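Local coordinates for protein putative tautomerase (Streptomyces achromogenes, PDB 3RY0) that belongs to the tautomerase (MIF) superfamily of small beta-alpha-beta proteins and assembles from six copies, its exact role being unassigned, at residues Val5-Gly10 with Ala17-Ala22; Glu21-Ala26 with Val38-Glu43. All coordinates share one frame; numbering follows the deposited sequence.

Interaction 1. Residues Val5-Gly10 with Ala17-Ala22; sequences VTLLEG and AALGEA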
loop_
_atom_site.group_PDB
_atom_site.type_symbol
_atom_site.label_atom_id
_atom_site.label_comp_id
_atom_site.label_asym_id
_atom_site.label_seq_id
_atom_site.Cartn_x
_atom_site.Cartn_y
_atom_site.Cartn_z
ATOM N N VAL A 5 -0.532 4.886 -7.995
ATOM C CA VAL A 5 -1.089 6.227 -7.958
ATOM C C VAL A 5 -2.462 6.144 -7.307
ATOM O O VAL A 5 -3.285 5.257 -7.676
ATOM C CB VAL A 5 -1.280 6.764 -9.377
ATOM C CG1 VAL A 5 -1.884 8.191 -9.434
ATOM C CG2 VAL A 5 -0.017 6.660 -10.141
ATOM N N THR A 6 -2.751 7.077 -6.398
ATOM C CA THR A 6 -4.107 7.153 -5.859
ATOM C C THR A 6 -4.721 8.509 -6.312
ATOM O O THR A 6 -4.151 9.546 -5.998
ATOM C CB THR A 6 -4.003 7.118 -4.320
ATOM O OG1 THR A 6 -3.308 5.938 -3.886
ATOM C CG2 THR A 6 -5.434 7.058 -3.686
ATOM N N LEU A 7 -5.827 8.402 -7.009
ATOM C CA LEU A 7 -6.510 9.568 -7.594
ATOM C C LEU A 7 -7.891 9.613 -7.171
ATOM O O LEU A 7 -8.467 8.582 -6.981
ATOM C CB LEU A 7 -6.653 9.429 -9.140
ATOM C CG LEU A 7 -5.414 9.283 -9.994
ATOM C CD1 LEU A 7 -5.810 9.319 -11.492
ATOM C CD2 LEU A 7 -4.424 10.473 -9.656
ATOM N N LEU A 8 -8.528 10.783 -7.108
ATOM C CA LEU A 8 -10.007 10.820 -7.008
ATOM C C LEU A 8 -10.654 10.293 -8.231
ATOM O O LEU A 8 -10.146 10.566 -9.386
ATOM C CB LEU A 8 -10.504 12.231 -6.841
ATOM C CG LEU A 8 -10.291 12.828 -5.499
ATOM C CD1 LEU A 8 -10.471 14.406 -5.570
ATOM C CD2 LEU A 8 -11.317 12.285 -4.472
ATOM N N GLU A 9 -11.800 9.646 -8.056
ATOM C CA GLU A 9 -12.704 9.304 -9.144
ATOM C C GLU A 9 -13.009 10.514 -10.023
ATOM O O GLU A 9 -13.025 11.650 -9.604
ATOM C CB GLU A 9 -14.037 8.667 -8.604
ATOM C CG GLU A 9 -13.907 7.248 -8.147
ATOM C CD GLU A 9 -15.193 6.635 -7.596
ATOM O OE1 GLU A 9 -16.214 7.364 -7.452
ATOM O OE2 GLU A 9 -15.199 5.454 -7.264
ATOM N N GLY A 10 -13.253 10.151 -11.272
ATOM C CA GLY A 10 -13.825 11.058 -12.224
ATOM C C GLY A 10 -12.848 11.510 -13.294
ATOM O O GLY A 10 -13.187 12.468 -14.020
ATOM N N ALA A 17 -4.822 7.120 -19.224
ATOM C CA ALA A 17 -3.869 6.483 -20.108
ATOM C C ALA A 17 -2.594 7.382 -20.317
ATOM O O ALA A 17 -1.468 6.930 -20.320
ATOM C CB ALA A 17 -4.530 6.250 -21.453
ATOM N N ALA A 18 -2.817 8.689 -20.434
ATOM C CA ALA A 18 -1.702 9.605 -20.579
ATOM C C ALA A 18 -0.850 9.662 -19.325
ATOM O O ALA A 18 0.387 9.710 -19.410
ATOM C CB ALA A 18 -2.169 10.995 -20.931
ATOM N N LEU A 19 -1.481 9.610 -18.137
ATOM C CA LEU A 19 -0.706 9.564 -16.882
ATOM C C LEU A 19 0.205 8.314 -16.799
ATOM O O LEU A 19 1.339 8.421 -16.385
ATOM C CB LEU A 19 -1.759 9.617 -15.766
ATOM C CG LEU A 19 -1.129 9.526 -14.368
ATOM C CD1 LEU A 19 -0.350 10.785 -13.956
ATOM C CD2 LEU A 19 -2.195 9.180 -13.318
ATOM N N GLY A 20 -0.376 7.148 -17.143
ATOM C CA GLY A 20 0.428 5.944 -17.095
ATOM C C GLY A 20 1.678 6.058 -17.955
ATOM O O GLY A 20 2.746 5.642 -17.571
ATOM N N GLU A 21 1.483 6.565 -19.182
ATOM C CA GLU A 21 2.638 6.760 -20.052
ATOM C C GLU A 21 3.647 7.768 -19.542
ATOM O O GLU A 21 4.857 7.489 -19.525
ATOM C CB GLU A 21 2.158 7.205 -21.449
ATOM C CG GLU A 21 3.255 7.255 -22.546
ATOM C CD GLU A 21 4.240 8.397 -22.405
ATOM O OE1 GLU A 21 3.873 9.532 -22.017
ATOM O OE2 GLU A 21 5.428 8.122 -22.749
ATOM N N ALA A 22 3.149 8.886 -19.011
ATOM C CA ALA A 22 4.053 9.919 -18.578
ATOM C C ALA A 22 4.820 9.640 -17.317
ATOM O O ALA A 22 6.011 9.938 -17.164
ATOM C CB ALA A 22 3.282 11.228 -18.443
#

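Interaction 2. Residues Glu21-Ala26 with Val38-Glu43; sequences EALTAA and VRVIVE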
loop_
_atom_site.group_PDB
_atom_site.type_symbol
_atom_site.label_atom_id
_atom_site.label_comp_id
_atom_site.label_asym_id
_atom_site.label_seq_id
_atom_site.Cartn_x
_atom_site.Cartn_y
_atom_site.Cartn_z
ATOM N N GLU A 21 1.483 6.565 -19.182
ATOM C CA GLU A 21 2.638 6.760 -20.052
ATOM C C GLU A 21 3.647 7.768 -19.542
ATOM O O GLU A 21 4.857 7.489 -19.525
ATOM C CB GLU A 21 2.158 7.205 -21.449
ATOM C CG GLU A 21 3.255 7.255 -22.546
ATOM C CD GLU A 21 4.240 8.397 -22.405
ATOM O OE1 GLU A 21 3.873 9.532 -22.017
ATOM O OE2 GLU A 21 5.428 8.122 -22.749
ATOM N N ALA A 22 3.149 8.886 -19.011
ATOM C CA ALA A 22 4.053 9.919 -18.578
ATOM C C ALA A 22 4.820 9.640 -17.317
ATOM O O ALA A 22 6.011 9.938 -17.164
ATOM C CB ALA A 22 3.282 11.228 -18.443
ATOM N N LEU A 23 4.155 8.909 -16.391
ATOM C CA LEU A 23 4.899 8.463 -15.184
ATOM C C LEU A 23 5.989 7.451 -15.524
ATOM O O LEU A 23 7.076 7.487 -14.977
ATOM C CB LEU A 23 3.901 7.858 -14.172
ATOM C CG LEU A 23 2.922 8.863 -13.573
ATOM C CD1 LEU A 23 1.915 8.052 -12.711
ATOM C CD2 LEU A 23 3.605 9.870 -12.670
ATOM N N THR A 24 5.665 6.636 -16.510
ATOM C CA THR A 24 6.645 5.633 -16.980
ATOM C C THR A 24 7.848 6.336 -17.652
ATOM O O THR A 24 8.980 5.948 -17.347
ATOM C CB THR A 24 5.984 4.637 -17.953
ATOM O OG1 THR A 24 4.921 3.961 -17.257
ATOM C CG2 THR A 24 6.989 3.628 -18.514
ATOM N N ALA A 25 7.563 7.358 -18.501
ATOM C CA ALA A 25 8.698 8.082 -19.118
ATOM C C ALA A 25 9.545 8.763 -18.080
ATOM O O ALA A 25 10.796 8.701 -18.130
ATOM C CB ALA A 25 8.098 9.109 -20.096
ATOM N N ALA A 26 8.933 9.299 -17.034
ATOM C CA ALA A 26 9.660 9.985 -15.991
ATOM C C ALA A 26 10.563 9.009 -15.278
ATOM O O ALA A 26 11.727 9.300 -14.990
ATOM C CB ALA A 26 8.709 10.577 -14.966
ATOM N N VAL A 38 8.953 -0.927 -15.841
ATOM C CA VAL A 38 8.126 -0.034 -14.976
ATOM C C VAL A 38 6.686 -0.438 -15.058
ATOM O O VAL A 38 6.121 -0.596 -16.136
ATOM C CB VAL A 38 8.267 1.401 -15.482
ATOM C CG1 VAL A 38 7.425 2.384 -14.646
ATOM C CG2 VAL A 38 9.749 1.828 -15.611
ATOM N N ARG A 39 6.150 -0.675 -13.837
ATOM C CA ARG A 39 4.721 -0.956 -13.718
ATOM C C ARG A 39 4.006 0.167 -13.011
ATOM O O ARG A 39 4.556 0.713 -12.020
ATOM C CB ARG A 39 4.424 -2.315 -12.966
ATOM C CG ARG A 39 4.809 -3.466 -13.839
ATOM C CD ARG A 39 4.806 -4.851 -13.041
ATOM N NE ARG A 39 4.923 -5.896 -14.031
ATOM C CZ ARG A 39 6.020 -6.144 -14.703
ATOM N NH1 ARG A 39 7.175 -5.648 -14.306
ATOM N NH2 ARG A 39 5.969 -7.024 -15.723
ATOM N N VAL A 40 2.830 0.529 -13.471
ATOM C CA VAL A 40 2.012 1.563 -12.829
ATOM C C VAL A 40 0.665 0.978 -12.560
ATOM O O VAL A 40 -0.006 0.385 -13.477
ATOM C CB VAL A 40 1.846 2.808 -13.761
ATOM C CG1 VAL A 40 1.136 3.932 -13.018
ATOM C CG2 VAL A 40 3.179 3.364 -14.275
ATOM N N ILE A 41 0.157 1.153 -11.332
ATOM C CA ILE A 41 -1.184 0.754 -10.969
ATOM C C ILE A 41 -1.938 2.050 -10.544
ATOM O O ILE A 41 -1.428 2.792 -9.656
ATOM C CB ILE A 41 -1.208 -0.207 -9.738
ATOM C CG1 ILE A 41 -0.316 -1.413 -10.016
ATOM C CG2 ILE A 41 -2.735 -0.547 -9.429
ATOM C CD1 ILE A 41 -0.890 -2.470 -10.910
ATOM N N VAL A 42 -3.061 2.321 -11.152
ATOM C CA VAL A 42 -3.822 3.546 -10.860
ATOM C C VAL A 42 -5.035 3.133 -10.083
ATOM O O VAL A 42 -5.881 2.356 -10.612
ATOM C CB VAL A 42 -4.206 4.324 -12.134
ATOM C CG1 VAL A 42 -5.111 5.563 -11.782
ATOM C CG2 VAL A 42 -3.013 4.835 -12.880
ATOM N N GLU A 43 -5.197 3.679 -8.872
ATOM C CA GLU A 43 -6.369 3.347 -8.032
ATOM C C GLU A 43 -7.208 4.649 -7.958
ATOM O O GLU A 43 -6.647 5.765 -7.921
ATOM C CB GLU A 43 -5.842 3.105 -6.632
ATOM C CG GLU A 43 -4.909 1.959 -6.529
ATOM C CD GLU A 43 -4.391 1.810 -5.098
ATOM O OE1 GLU A 43 -4.228 2.859 -4.362
ATOM O OE2 GLU A 43 -4.141 0.627 -4.758
HETATM O O HOH W 1 4.281 1.246 -17.227
#

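Interaction 1. Residues Val5-Gly10 with Ala17-Ala22
L19 carries this contact: its CD2 methyl drops from helix 13-31 onto strand 2-8, where it meets V5 and L7, each tip to tip, and all three side chains are buried. L19 CD2 lies 4.0 Å from V5 CG1 and 4.1 Å from L7 CD1, nearly equidistant from the two. V5 CG1 and L7 CD1 themselves stand 4.6 Å apart, and the one methyl of L19 touches both from the helix side. The leucine gets there by an extended first torsion, CG anti to the backbone N (chi1 178°), which carries the branch away from the helix backbone and down onto the sheet. On V5 it is likewise the branch anti to N, CG1, that does the touching. V5 and L7, two residues apart on the strand, present themselves on the same face; T6 between them turns to the other side, where its OG1 bonds R4 of the third subunit. This is the first half of the beta-alpha-beta unit of the tautomerase fold, with the helix packed on the face of the parallel strands 2-8 and 39-45 and running obliquely back along them. No hydrogen bond joins the two segments. The second subunit also packs here: its T30 on L19 and its P1 on L7, while one of its strands pairs antiparallel with V5 and T6.

Interaction 2. Residues Glu21-Ala26 with Val38-Glu43
T24 meets V38 and V40 with no ring, amide or guanidinium between them; the flat group that matters is the V38-R39 peptide, whose carbonyl O is tied to T24 through a water. That water stands well off the peptide plane, over the face on the T24 side. It donates to both partners, 2.8 Å to V38 O and 2.8 Å to T24 OG1, and so bridges helix and strand where no direct hydrogen bond forms. T24 OG1 sits beside the backbone N (chi1 -61°), a position from which it also bonds the carbonyl O of G20, one turn back in the helix. The buried hydroxyl therefore gives its proton to G20 and receives one from the water. V40 brings CG2 obliquely across the hydroxyl, 3.5 Å from T24 OG1, and V38 CG1 lies 3.9 Å from the same oxygen. The threonine methyl, CG2, is the branch anti to the backbone N and rests 4.0 Å from V38 CB; T24 and V38 pass alongside one another, pointing contrary ways. One residue earlier on the helix, L23 sends CD1 to within 4.2 Å of V40 CG1, so that V40 has a methyl against each of two neighbouring helix residues. F51 of the fourth subunit packs on V40 as well, and a strand of that subunit pairs antiparallel with R39, V40 and I41. A helix lying on the strand that follows it, here through L23, T24 and two valines with a water bridging T24 to the strand, is the second half of a beta-alpha-beta unit as in the tautomerase superfamily.

Interactions 1 and 2 have centres 8 Å apart and use successive parts of helix 13-31, sharing E21 and A22. In chain order the strand segment 5-10 comes first, then the helix segments 17-22 and 21-26, then 38-43, so the helix meets first the strand before it and then the strand after it. Those strands are parallel neighbours: V5 N and I41 O are 2.8 Å apart, as are V5 O and E43 N, both probable hydrogen bonds. Above them, V5 CG2 reaches L23 CD1 at 3.5 Å, so the apolar side chains of the two contacts touch. Both also touch the second subunit, which ties them into the six-chain assembly.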